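Local coordinates for xylan esterase, putative, AXE2C (PDB 2WAA), which removes acetyl groups from acetylated xylan and glucomannan, helping to break down plant cell wall polysaccharides, at residues Ile135-Leu138 with Val142-Gly145; Ala200-Phe205 with Ser231-Asn236; Thr251-Val256 with Gly289-Gln294; Thr258-Asp261 with Thr267-Leu270; Arg299-Ser304 with Arg334-Trp339. All blocks are in the same frame, centred on the assembly; numbering follows the deposited sequence. Where two conformers were deposited one is given.

Contact 1: Ile135-Leu138 with Val142-Gly145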
# COMPACT_ATOMS: atom_id res chain seq x y z
N ILE A 135 10.80 -0.14 1.85
CA ILE A 135 10.34 1.05 1.17
C ILE A 135 8.96 1.43 1.76
O ILE A 135 8.16 0.57 2.09
CB ILE A 135 10.18 0.76 -0.30
CG1 ILE A 135 11.54 0.39 -0.93
CG2 ILE A 135 9.56 1.96 -1.05
CD1 ILE A 135 11.36 -0.30 -2.28
N LEU A 136 8.72 2.73 1.81
CA LEU A 136 7.42 3.31 2.14
C LEU A 136 7.03 4.16 0.92
O LEU A 136 7.77 5.05 0.54
CB LEU A 136 7.59 4.23 3.37
CG LEU A 136 6.35 5.12 3.64
CD1 LEU A 136 5.08 4.31 3.94
CD2 LEU A 136 6.71 5.98 4.87
N VAL A 137 5.84 3.96 0.37
CA VAL A 137 5.35 4.78 -0.75
C VAL A 137 4.13 5.56 -0.25
O VAL A 137 3.16 4.97 0.23
CB VAL A 137 4.92 3.94 -1.94
CG1 VAL A 137 4.61 4.84 -3.17
CG2 VAL A 137 6.03 2.92 -2.32
N LEU A 138 4.18 6.88 -0.41
CA LEU A 138 3.10 7.78 0.06
C LEU A 138 2.40 8.36 -1.17
O LEU A 138 3.06 8.80 -2.13
CB LEU A 138 3.68 8.96 0.84
CG LEU A 138 4.56 8.57 2.02
CD1 LEU A 138 5.26 9.78 2.68
CD2 LEU A 138 3.77 7.78 3.03
N VAL A 142 -3.40 6.30 -7.30
CA VAL A 142 -2.49 5.57 -8.20
C VAL A 142 -1.59 4.64 -7.32
O VAL A 142 -1.42 3.46 -7.62
CB VAL A 142 -1.63 6.53 -9.01
CG1 VAL A 142 -0.67 5.72 -9.93
CG2 VAL A 142 -2.56 7.47 -9.86
N THR A 143 -1.06 5.18 -6.24
CA THR A 143 -0.26 4.38 -5.29
C THR A 143 -1.14 3.28 -4.68
O THR A 143 -0.64 2.17 -4.38
CB THR A 143 0.39 5.28 -4.22
OG1 THR A 143 1.33 6.19 -4.83
CG2 THR A 143 1.15 4.46 -3.12
N CYS A 144 -2.43 3.57 -4.49
CA CYS A 144 -3.35 2.60 -3.91
C CYS A 144 -3.78 1.52 -4.91
O CYS A 144 -4.49 0.63 -4.51
CB CYS A 144 -4.63 3.28 -3.41
SG CYS A 144 -4.47 4.05 -1.88
N GLY A 145 -3.44 1.64 -6.18
CA GLY A 145 -3.74 0.61 -7.18
C GLY A 145 -5.14 0.70 -7.75
O GLY A 145 -5.67 -0.29 -8.27
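With chi1 at -172°, V137 swings its CG1 methyl away from its backbone N, and T143, at chi1 -64°, does the same with CG2, so that these two methyls bridge the gap between strand 135-138 and the turn 142-145. V137 CG1 and T143 CG2 come within 3.5 Å, closer than two carbons usually pack, and the side chains meet at a slant. The same torsion on T143 sets OG1 beside its own backbone N. That oxygen stays 4.1 Å from L138 O, too far for a bond, and is satisfied instead by the hydroxyl of Y167. Threonine suits the place because it offers a methyl to the buried valine and a hydroxyl to the tyrosine.

The loop is shaped by a type I turn, in which G145 N donates to V142 O over 3.1 Å. G145 takes a positive phi of 83°, which costs glycine little. The chain from strand to turn carries S141, the probable nucleophile, in the position expected of a GDSL-type esterase, and the T143 side chain lies about 7 Å from that of S141. C144 ties the turn by a disulfide to C183, at the end of strand 177-183. Strand 133-139 runs between strands 177-183 and 228-231 of the parallel sheet, with V137 touching V179 in the former and Y167 of helix 167-174.

Contact 2: Ala200-Phe205 with Ser231-Asn236. With ACT (acetate ion), chain C.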
# COMPACT_ATOMS: atom_id res chain seq x y z
N ALA A 200 -8.60 14.68 5.93
CA ALA A 200 -7.25 14.25 6.31
C ALA A 200 -6.39 14.26 5.03
O ALA A 200 -6.57 13.45 4.10
CB ALA A 200 -7.27 12.86 6.96
N ASN A 201 -5.46 15.20 4.99
CA ASN A 201 -4.52 15.28 3.87
C ASN A 201 -3.38 14.30 4.11
O ASN A 201 -3.34 13.67 5.15
CB ASN A 201 -4.02 16.72 3.76
CG ASN A 201 -5.19 17.69 3.46
OD1 ASN A 201 -5.98 17.44 2.56
ND2 ASN A 201 -5.31 18.77 4.25
N LEU A 202 -2.46 14.16 3.15
CA LEU A 202 -1.36 13.18 3.31
C LEU A 202 -0.62 13.37 4.65
O LEU A 202 -0.37 12.41 5.34
CB LEU A 202 -0.41 13.21 2.09
CG LEU A 202 0.93 12.48 2.28
CD1 LEU A 202 0.63 10.96 2.48
CD2 LEU A 202 1.79 12.71 1.00
N PRO A 203 -0.30 14.62 5.06
CA PRO A 203 0.44 14.71 6.32
C PRO A 203 -0.36 14.22 7.54
O PRO A 203 0.27 13.88 8.55
CB PRO A 203 0.74 16.21 6.47
CG PRO A 203 0.79 16.73 5.01
CD PRO A 203 -0.34 15.90 4.33
N ASP A 204 -1.69 14.20 7.42
CA ASP A 204 -2.60 13.69 8.45
C ASP A 204 -2.70 12.18 8.43
O ASP A 204 -2.37 11.53 9.42
CB ASP A 204 -4.01 14.31 8.30
CG ASP A 204 -3.94 15.82 8.32
OD1 ASP A 204 -3.47 16.35 9.31
OD2 ASP A 204 -4.31 16.48 7.35
N PHE A 205 -3.08 11.60 7.29
CA PHE A 205 -3.27 10.14 7.29
C PHE A 205 -1.97 9.37 7.34
O PHE A 205 -1.98 8.19 7.69
CB PHE A 205 -4.25 9.61 6.20
CG PHE A 205 -3.75 9.77 4.76
CD1 PHE A 205 -2.81 8.88 4.21
CD2 PHE A 205 -4.27 10.79 3.94
CE1 PHE A 205 -2.36 9.05 2.87
CE2 PHE A 205 -3.83 10.96 2.60
CZ PHE A 205 -2.87 10.07 2.07
N SER A 231 7.59 9.82 -2.19
CA SER A 231 6.35 10.59 -2.05
C SER A 231 5.86 10.95 -3.45
O SER A 231 6.54 11.68 -4.16
CB SER A 231 6.62 11.87 -1.27
OG SER A 231 5.39 12.56 -1.13
N ALA A 232 4.70 10.41 -3.84
CA ALA A 232 4.10 10.57 -5.17
C ALA A 232 2.75 11.30 -5.04
O ALA A 232 1.82 11.07 -5.85
CB ALA A 232 3.91 9.17 -5.78
N ILE A 233 2.64 12.24 -4.09
CA ILE A 233 1.37 12.93 -3.85
C ILE A 233 1.29 14.11 -4.82
O ILE A 233 2.33 14.56 -5.35
CB ILE A 233 1.29 13.42 -2.38
CG1 ILE A 233 -0.12 13.85 -2.01
CG2 ILE A 233 2.31 14.56 -2.13
CD1 ILE A 233 -1.09 12.60 -1.78
N GLY A 234 0.08 14.62 -5.06
CA GLY A 234 -0.04 15.82 -5.87
C GLY A 234 -1.20 15.88 -6.87
O GLY A 234 -1.76 16.96 -7.04
N THR A 235 -1.54 14.77 -7.53
CA THR A 235 -2.60 14.80 -8.54
C THR A 235 -3.83 15.56 -8.01
O THR A 235 -4.38 16.43 -8.69
CB THR A 235 -3.06 13.41 -8.88
OG1 THR A 235 -1.92 12.68 -9.35
CG2 THR A 235 -4.13 13.43 -9.99
N ASN A 236 -4.27 15.24 -6.81
CA ASN A 236 -5.56 15.80 -6.37
C ASN A 236 -5.45 17.26 -5.97
O ASN A 236 -6.42 18.03 -6.09
CB ASN A 236 -6.16 14.91 -5.26
CG ASN A 236 -6.44 13.51 -5.78
OD1 ASN A 236 -7.12 13.36 -6.82
ND2 ASN A 236 -5.86 12.46 -5.13
C ACT C . -6.68 9.97 -7.25
O ACT C . -7.86 9.75 -7.68
OXT ACT C . -6.51 9.80 -6.02
CH3 ACT C . -5.53 10.38 -8.13
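L202, whose side chain meets I233 across this contact, lays its CA over one face of the F205 ring, 3.4 Å above the plane and off the ring centre, while A200 O lies in plane at the ring's edge. The other flat group, the amide of N236, holds the acetate: N236 ND2 donates to OXT over 2.9 Å in an almost straight bond (169°), and it also bonds R187 O, which helps to fix the amide's rotation. The acetate is further bonded by S141 N, G186 N and H316 NE2. This fits the oxyanion hole of SGNH hydrolases, with N236 and G186 the probable transition-state stabilisers, although the ion probably came from the crystallisation liquor.

Packing between the segments is apolar. L202 lays one methyl, CD2, against the branch point of I233, 3.5 Å from I233 CB in a tight carbon pair and 3.7 Å from I233 CG2, the two side chains running antiparallel. Leucine and isoleucine suit this buried seam because neither brings a polar group that would need a partner.

Around the helix start, N201 O accepts from both D204 N and F205 N, and D204 OD2 accepts from N201 N through its anti lone pair at 2.9 Å. G234 adopts backbone angles (phi 140°) at which a CB would hit the preceding carbonyl oxygen. Beyond the seam, helix 245-262 packs F255 on L202 and Y252 on I233, and S231 ends strand 228-231, pairing with V269 of strand 267-270.

Contact 3: Thr251-Val256 with Gly289-Gln294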
# COMPACT_ATOMS: atom_id res chain seq x y z
N THR A 251 4.20 23.85 2.65
CA THR A 251 3.70 22.67 3.31
C THR A 251 4.42 21.39 2.89
O THR A 251 4.62 20.54 3.75
CB THR A 251 2.15 22.61 3.55
OG1 THR A 251 1.59 21.31 3.26
CG2 THR A 251 1.44 23.70 2.82
N TYR A 252 4.89 21.32 1.65
CA TYR A 252 5.64 20.14 1.25
C TYR A 252 6.95 20.11 2.05
O TYR A 252 7.37 19.06 2.55
CB TYR A 252 5.93 20.13 -0.24
CG TYR A 252 5.94 18.74 -0.86
CD1 TYR A 252 6.10 17.59 -0.07
CD2 TYR A 252 5.75 18.58 -2.22
CE1 TYR A 252 6.12 16.28 -0.65
CE2 TYR A 252 5.79 17.29 -2.82
CZ TYR A 252 5.97 16.16 -2.03
OH TYR A 252 5.94 14.94 -2.64
N THR A 253 7.60 21.28 2.17
CA THR A 253 8.85 21.35 2.92
C THR A 253 8.60 20.92 4.36
O THR A 253 9.37 20.11 4.91
CB THR A 253 9.38 22.79 2.89
OG1 THR A 253 9.74 23.09 1.53
CG2 THR A 253 10.61 22.96 3.79
N ARG A 254 7.52 21.42 4.97
CA ARG A 254 7.27 21.05 6.35
C ARG A 254 7.00 19.55 6.49
O ARG A 254 7.50 18.92 7.42
CB ARG A 254 6.17 21.90 6.96
CG ARG A 254 6.05 21.63 8.45
CD ARG A 254 5.30 22.70 9.21
NE ARG A 254 5.04 22.27 10.58
CZ ARG A 254 5.37 22.96 11.66
NH1 ARG A 254 5.96 24.15 11.54
NH2 ARG A 254 5.11 22.49 12.87
N PHE A 255 6.26 18.97 5.56
CA PHE A 255 6.01 17.51 5.61
C PHE A 255 7.30 16.67 5.46
O PHE A 255 7.51 15.69 6.19
CB PHE A 255 4.92 17.12 4.59
CG PHE A 255 4.61 15.63 4.57
CD1 PHE A 255 4.16 14.99 5.72
CD2 PHE A 255 4.80 14.87 3.41
CE1 PHE A 255 3.90 13.60 5.72
CE2 PHE A 255 4.53 13.50 3.39
CZ PHE A 255 4.08 12.86 4.56
N VAL A 256 8.18 17.04 4.53
CA VAL A 256 9.36 16.23 4.29
C VAL A 256 10.28 16.41 5.50
O VAL A 256 10.92 15.46 5.91
CB VAL A 256 10.07 16.62 2.99
CG1 VAL A 256 11.44 15.94 2.88
CG2 VAL A 256 9.16 16.27 1.77
N GLY A 289 11.15 20.88 -7.14
CA GLY A 289 12.53 21.33 -7.20
C GLY A 289 12.72 22.42 -6.14
O GLY A 289 13.75 22.47 -5.48
N GLU A 290 11.76 23.31 -5.98
CA GLU A 290 11.94 24.38 -5.01
C GLU A 290 11.83 23.84 -3.58
O GLU A 290 12.49 24.34 -2.67
CB GLU A 290 10.94 25.53 -5.22
CG GLU A 290 11.28 26.75 -4.41
CD GLU A 290 10.46 28.01 -4.83
OE1 GLU A 290 9.97 28.08 -5.98
OE2 GLU A 290 10.30 28.92 -3.98
N THR A 291 10.97 22.86 -3.37
CA THR A 291 10.93 22.18 -2.04
C THR A 291 12.29 21.63 -1.69
O THR A 291 12.78 21.77 -0.56
CB THR A 291 9.86 21.08 -2.08
OG1 THR A 291 8.58 21.72 -2.35
CG2 THR A 291 9.85 20.21 -0.78
N ARG A 292 12.92 20.94 -2.63
CA ARG A 292 14.23 20.37 -2.35
C ARG A 292 15.25 21.48 -2.07
O ARG A 292 16.12 21.34 -1.21
CB ARG A 292 14.66 19.44 -3.49
CG ARG A 292 13.71 18.25 -3.64
CD ARG A 292 14.16 17.23 -4.69
NE ARG A 292 15.55 16.84 -4.51
CZ ARG A 292 16.57 17.39 -5.16
NH1 ARG A 292 16.33 18.34 -6.04
NH2 ARG A 292 17.80 16.99 -4.92
N GLN A 293 15.16 22.58 -2.81
CA GLN A 293 16.06 23.70 -2.57
C GLN A 293 15.92 24.23 -1.13
O GLN A 293 16.92 24.42 -0.42
CB GLN A 293 15.86 24.80 -3.63
CG GLN A 293 16.70 26.05 -3.34
CD GLN A 293 16.95 26.89 -4.59
OE1 GLN A 293 17.23 26.35 -5.66
NE2 GLN A 293 16.86 28.20 -4.44
N GLN A 294 14.68 24.41 -0.68
CA GLN A 294 14.44 24.86 0.70
C GLN A 294 14.86 23.85 1.76
O GLN A 294 15.34 24.24 2.82
CB GLN A 294 12.98 25.20 0.93
CG GLN A 294 12.49 26.29 0.00
CD GLN A 294 11.18 26.87 0.44
OE1 GLN A 294 10.52 26.34 1.36
NE2 GLN A 294 10.77 27.96 -0.21
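T253 and T291 face each other where two helices cross on one side of the parallel sheet in this SGNH-type alpha/beta fold. Helix 251-256 and helix 289-294 approach to 9.1 Å between axes at a crossing angle of -54°, and the CA atoms of the two threonines are 5.4 Å apart, a spacing that suits small side chains.

Both threonines keep the same conformation. At chi1 -67° T253 sets OG1 beside its backbone N, where it bonds the carbonyl of I249 one turn back; T291 OG1 bonds Y287 O in the same way. With the hydroxyls satisfied inside their own helices, the T291 methyl, CG2, packs 3.7 Å from the T253 hydroxyl oxygen, OG1, the side chains passing head to tail. Y252, its chi1 of -146° off the staggered positions, crosses T291 at about a right angle: its CB lies 3.7 Å from T291 OG1, T291 CG2 approaches the ring obliquely, and the hydroxyl bonds S231 OG.

Q294, extended beyond CG, brings its amide oxygen across to T253 at the partly exposed margin. Q294 OE1 stops 3.3 Å from T253 OG1, a close approach without a hydrogen bond, that hydroxyl being bonded to I249 O.

Contact 4: Thr258-Asp261 with Thr267-Leu270; sequences TLLD and TIVL
L259 begins the contact, setting its CB 3.7 Å from I268 CD1. With chi1 near -65° its CG lies beside the backbone N, and the branch beyond runs on into the core, where L259 CD1 meets L138 CD1 of another strand. A buried leucine suits this spot, since one side chain can touch I268 through its root and, through its tip, strand 133-139, two places along the sheet.

L260 follows. Its CB does not point straight at the strand, yet with CD1 trans to CA (chi2 165°) the second branch, CD2, is the one turned to I268 CD1, at 3.5 Å. The two side chains meet at a slant. L260 also rests on V300 of the next strand, and its carbonyl oxygen accepts a bond from R299 NH2.

From the strand, I268 extends CG1 and CD1 away from the sheet (chi2 175°), so that a single terminal methyl reaches both leucines, and V256 one turn earlier on the helix as well. The backbone of I268 pairs with R299 and F301.

Helix 245-262 leads from strand 228-231 to strand 267-270, so this is packing of the helix of a beta-alpha-beta crossover on the strand it precedes, away from the catalytic residues. No hydrogen bond or charge joins the segments: the contact rests on the shapes of three aliphatic side chains and on withdrawing most of their surface from water, L260 staying partly exposed.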
# COMPACT_ATOMS: atom_id res chain seq x y z
N THR A 258 9.16 16.54 8.56
CA THR A 258 8.63 15.52 9.44
C THR A 258 9.15 14.12 9.08
O THR A 258 9.56 13.33 9.95
CB THR A 258 7.07 15.52 9.37
OG1 THR A 258 6.57 16.78 9.87
CG2 THR A 258 6.45 14.34 10.20
N LEU A 259 9.14 13.80 7.79
CA LEU A 259 9.62 12.50 7.37
C LEU A 259 11.09 12.33 7.77
O LEU A 259 11.52 11.24 8.21
CB LEU A 259 9.52 12.33 5.86
CG LEU A 259 8.09 12.32 5.34
CD1 LEU A 259 8.17 12.19 3.83
CD2 LEU A 259 7.28 11.13 5.95
N LEU A 260 11.88 13.36 7.52
CA LEU A 260 13.33 13.26 7.72
C LEU A 260 13.62 13.01 9.21
O LEU A 260 14.54 12.27 9.57
CB LEU A 260 14.00 14.58 7.29
CG LEU A 260 14.17 14.82 5.75
CD1 LEU A 260 14.51 16.32 5.46
CD2 LEU A 260 15.19 13.92 5.16
N ASP A 261 12.86 13.68 10.04
CA ASP A 261 13.01 13.60 11.50
C ASP A 261 12.49 12.25 12.02
O ASP A 261 13.13 11.60 12.82
CB ASP A 261 12.27 14.77 12.14
CG ASP A 261 12.18 14.65 13.64
OD1 ASP A 261 13.19 14.17 14.23
OD2 ASP A 261 11.13 15.02 14.23
N THR A 267 16.25 7.62 2.93
CA THR A 267 16.40 8.51 1.76
C THR A 267 14.99 8.80 1.24
O THR A 267 14.14 7.89 1.22
CB THR A 267 17.20 7.79 0.68
OG1 THR A 267 18.49 7.46 1.23
CG2 THR A 267 17.37 8.65 -0.57
N ILE A 268 14.73 10.05 0.87
CA ILE A 268 13.38 10.43 0.42
C ILE A 268 13.45 10.78 -1.06
O ILE A 268 14.38 11.48 -1.46
CB ILE A 268 12.87 11.58 1.22
CG1 ILE A 268 12.88 11.15 2.73
CG2 ILE A 268 11.46 11.97 0.75
CD1 ILE A 268 12.52 12.18 3.64
N VAL A 269 12.51 10.26 -1.85
CA VAL A 269 12.45 10.53 -3.29
C VAL A 269 11.09 11.15 -3.60
O VAL A 269 10.06 10.53 -3.29
CB VAL A 269 12.69 9.25 -4.11
CG1 VAL A 269 12.53 9.53 -5.59
CG2 VAL A 269 14.10 8.76 -3.86
N LEU A 270 11.07 12.35 -4.19
CA LEU A 270 9.83 13.01 -4.51
C LEU A 270 9.54 12.83 -5.98
O LEU A 270 10.45 12.86 -6.81
CB LEU A 270 9.90 14.52 -4.20
CG LEU A 270 10.44 14.84 -2.80
CD1 LEU A 270 10.44 16.34 -2.56
CD2 LEU A 270 9.54 14.16 -1.79

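Contact 5: Arg299-Ser304 with Arg334-Trp339; sequences RVFYAS and RQIMDW
F301 and I336 make a small apolar contact near the surface, where the last helix of the esterase domain lies against strand 300-302 at one margin of the parallel sheet. The side chains lie alongside one another, pointing opposite ways, and I336 CG2 comes to 3.8 Å from F301 CD2, approaching the ring obliquely. The other branch of I336 reaches past the ring root, with CD1 4.1 Å from F301 CB and 4.0 Å from Y302 O. A beta-branched isoleucine suits this spot because its two arms touch the phenylalanine at two places. Torsion supports the fit: at chi1 -75° I336 keeps CG1 beside its backbone N and turns CG2 away from that nitrogen, toward the ring.

After M337 the helix ends. D338 takes a positive phi of 56°, and W339 N donates back to R334 O over 3.0 Å, the 6→1 bond seen in Schellman endings. The turn is fastened a second time by R334 NH1, which donates to W339 O at 3.0 Å with the carbonyl oxygen in the guanidinium plane, and M337 CB lies over one face of the W339 ring, which also makes a cation-pi contact with R133.

On the sheet, F301 pairs its backbone with I268 and L270 of strand 267-270, and I336 touches T267 there. V300 and Y302 turn to the opposite face of the strand, toward helix 278-295.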
# COMPACT_ATOMS: atom_id res chain seq x y z
N ARG A 299 19.61 13.97 1.82
CA ARG A 299 18.79 12.76 1.85
C ARG A 299 17.52 12.85 0.99
O ARG A 299 16.69 11.93 1.02
CB ARG A 299 18.30 12.50 3.28
CG ARG A 299 19.40 12.18 4.22
CD ARG A 299 18.81 11.25 5.25
NE ARG A 299 18.36 12.03 6.36
CZ ARG A 299 17.28 11.81 7.07
NH1 ARG A 299 16.43 10.82 6.77
NH2 ARG A 299 17.05 12.61 8.09
N VAL A 300 17.34 13.96 0.28
CA VAL A 300 16.11 14.13 -0.49
C VAL A 300 16.37 14.31 -1.97
O VAL A 300 17.15 15.20 -2.37
CB VAL A 300 15.28 15.38 -0.02
CG1 VAL A 300 13.91 15.46 -0.81
CG2 VAL A 300 14.99 15.25 1.46
N PHE A 301 15.73 13.46 -2.78
CA PHE A 301 16.04 13.41 -4.22
C PHE A 301 14.76 13.46 -5.03
O PHE A 301 13.68 13.46 -4.49
CB PHE A 301 16.83 12.12 -4.54
CG PHE A 301 18.15 12.07 -3.82
CD1 PHE A 301 19.23 12.75 -4.35
CD2 PHE A 301 18.26 11.53 -2.56
CE1 PHE A 301 20.45 12.81 -3.65
CE2 PHE A 301 19.45 11.55 -1.88
CZ PHE A 301 20.56 12.21 -2.42
N TYR A 302 14.93 13.50 -6.35
CA TYR A 302 13.85 13.59 -7.31
C TYR A 302 13.94 12.43 -8.30
O TYR A 302 15.04 12.08 -8.72
CB TYR A 302 13.97 14.91 -8.09
CG TYR A 302 12.94 15.02 -9.23
CD1 TYR A 302 11.58 15.07 -8.94
CD2 TYR A 302 13.32 15.04 -10.57
CE1 TYR A 302 10.64 15.14 -9.93
CE2 TYR A 302 12.35 15.10 -11.59
CZ TYR A 302 11.02 15.16 -11.24
OH TYR A 302 10.00 15.23 -12.17
N ALA A 303 12.81 11.86 -8.71
CA ALA A 303 12.79 10.92 -9.82
C ALA A 303 11.79 11.43 -10.87
O ALA A 303 10.69 11.81 -10.51
CB ALA A 303 12.35 9.53 -9.35
N SER A 304 12.18 11.43 -12.14
CA SER A 304 11.26 11.92 -13.16
C SER A 304 10.34 10.80 -13.61
O SER A 304 10.65 9.60 -13.50
CB SER A 304 12.05 12.48 -14.37
OG SER A 304 12.93 11.49 -14.91
N ARG A 334 17.53 2.68 -8.10
CA ARG A 334 18.82 1.97 -7.91
C ARG A 334 19.99 2.96 -7.75
O ARG A 334 20.91 2.74 -6.92
CB ARG A 334 19.13 1.00 -9.06
CG ARG A 334 18.10 -0.11 -9.22
CD ARG A 334 18.65 -1.28 -10.04
NE ARG A 334 17.65 -2.34 -10.22
CZ ARG A 334 17.44 -3.34 -9.37
NH1 ARG A 334 18.16 -3.42 -8.25
NH2 ARG A 334 16.50 -4.25 -9.63
N GLN A 335 20.00 4.02 -8.56
CA GLN A 335 21.11 4.97 -8.55
C GLN A 335 21.07 5.77 -7.26
O GLN A 335 22.11 6.08 -6.68
CB GLN A 335 21.03 5.94 -9.76
CG GLN A 335 21.47 5.36 -11.09
CD GLN A 335 21.02 6.20 -12.31
OE1 GLN A 335 19.89 6.66 -12.36
NE2 GLN A 335 21.90 6.37 -13.29
N ILE A 336 19.85 6.15 -6.85
CA ILE A 336 19.69 6.99 -5.68
C ILE A 336 20.10 6.18 -4.42
O ILE A 336 20.72 6.73 -3.51
CB ILE A 336 18.25 7.52 -5.57
CG1 ILE A 336 18.00 8.65 -6.59
CG2 ILE A 336 17.98 8.12 -4.19
CD1 ILE A 336 16.52 8.82 -6.95
N MET A 337 19.73 4.90 -4.39
CA MET A 337 19.92 4.07 -3.17
C MET A 337 21.23 3.28 -3.24
O MET A 337 21.63 2.61 -2.26
CB MET A 337 18.78 3.07 -3.03
CG MET A 337 17.39 3.69 -2.67
SD MET A 337 17.41 4.86 -1.34
CE MET A 337 17.77 3.84 0.08
N ASP A 338 21.88 3.30 -4.39
CA ASP A 338 23.02 2.44 -4.61
C ASP A 338 22.62 0.98 -4.37
O ASP A 338 23.35 0.21 -3.74
CB ASP A 338 24.19 2.87 -3.72
CG ASP A 338 25.52 2.31 -4.18
OD1 ASP A 338 25.68 2.06 -5.41
OD2 ASP A 338 26.39 2.10 -3.31
N TRP A 339 21.45 0.62 -4.89
CA TRP A 339 20.93 -0.71 -4.88
C TRP A 339 21.08 -1.19 -6.32
O TRP A 339 20.09 -1.47 -7.03
CB TRP A 339 19.47 -0.71 -4.45
CG TRP A 339 19.23 -0.43 -2.95
CD1 TRP A 339 20.15 -0.38 -1.96
CD2 TRP A 339 17.95 -0.25 -2.31
NE1 TRP A 339 19.53 -0.14 -0.73
CE2 TRP A 339 18.17 -0.08 -0.93
CE3 TRP A 339 16.64 -0.24 -2.78
CZ2 TRP A 339 17.12 0.14 -0.01
CZ3 TRP A 339 15.60 -0.03 -1.87
CH2 TRP A 339 15.86 0.16 -0.51

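All five contacts lie in the SGNH-type esterase domain, around the parallel sheet of order 177-183, 133-139, 228-231, 267-270, 300-302. Along the chain contact 1 comes first, then contact 2; contact 4 falls within the interval spanned by contact 3, and contact 5 comes last. Contacts 1 and 2, about 11 Å apart between centres, touch beside the probable catalytic centre, where L138 O meets A232 N at 2.9 Å. Contacts 3 and 4, with centres about 10 Å apart, share helix 245-262; contacts 4 and 5 meet because strands 267-270 and 300-302 are neighbours. A chain of touching contacts thus leads from the active-site loops to the edge strand, where contact 5 is at the surface.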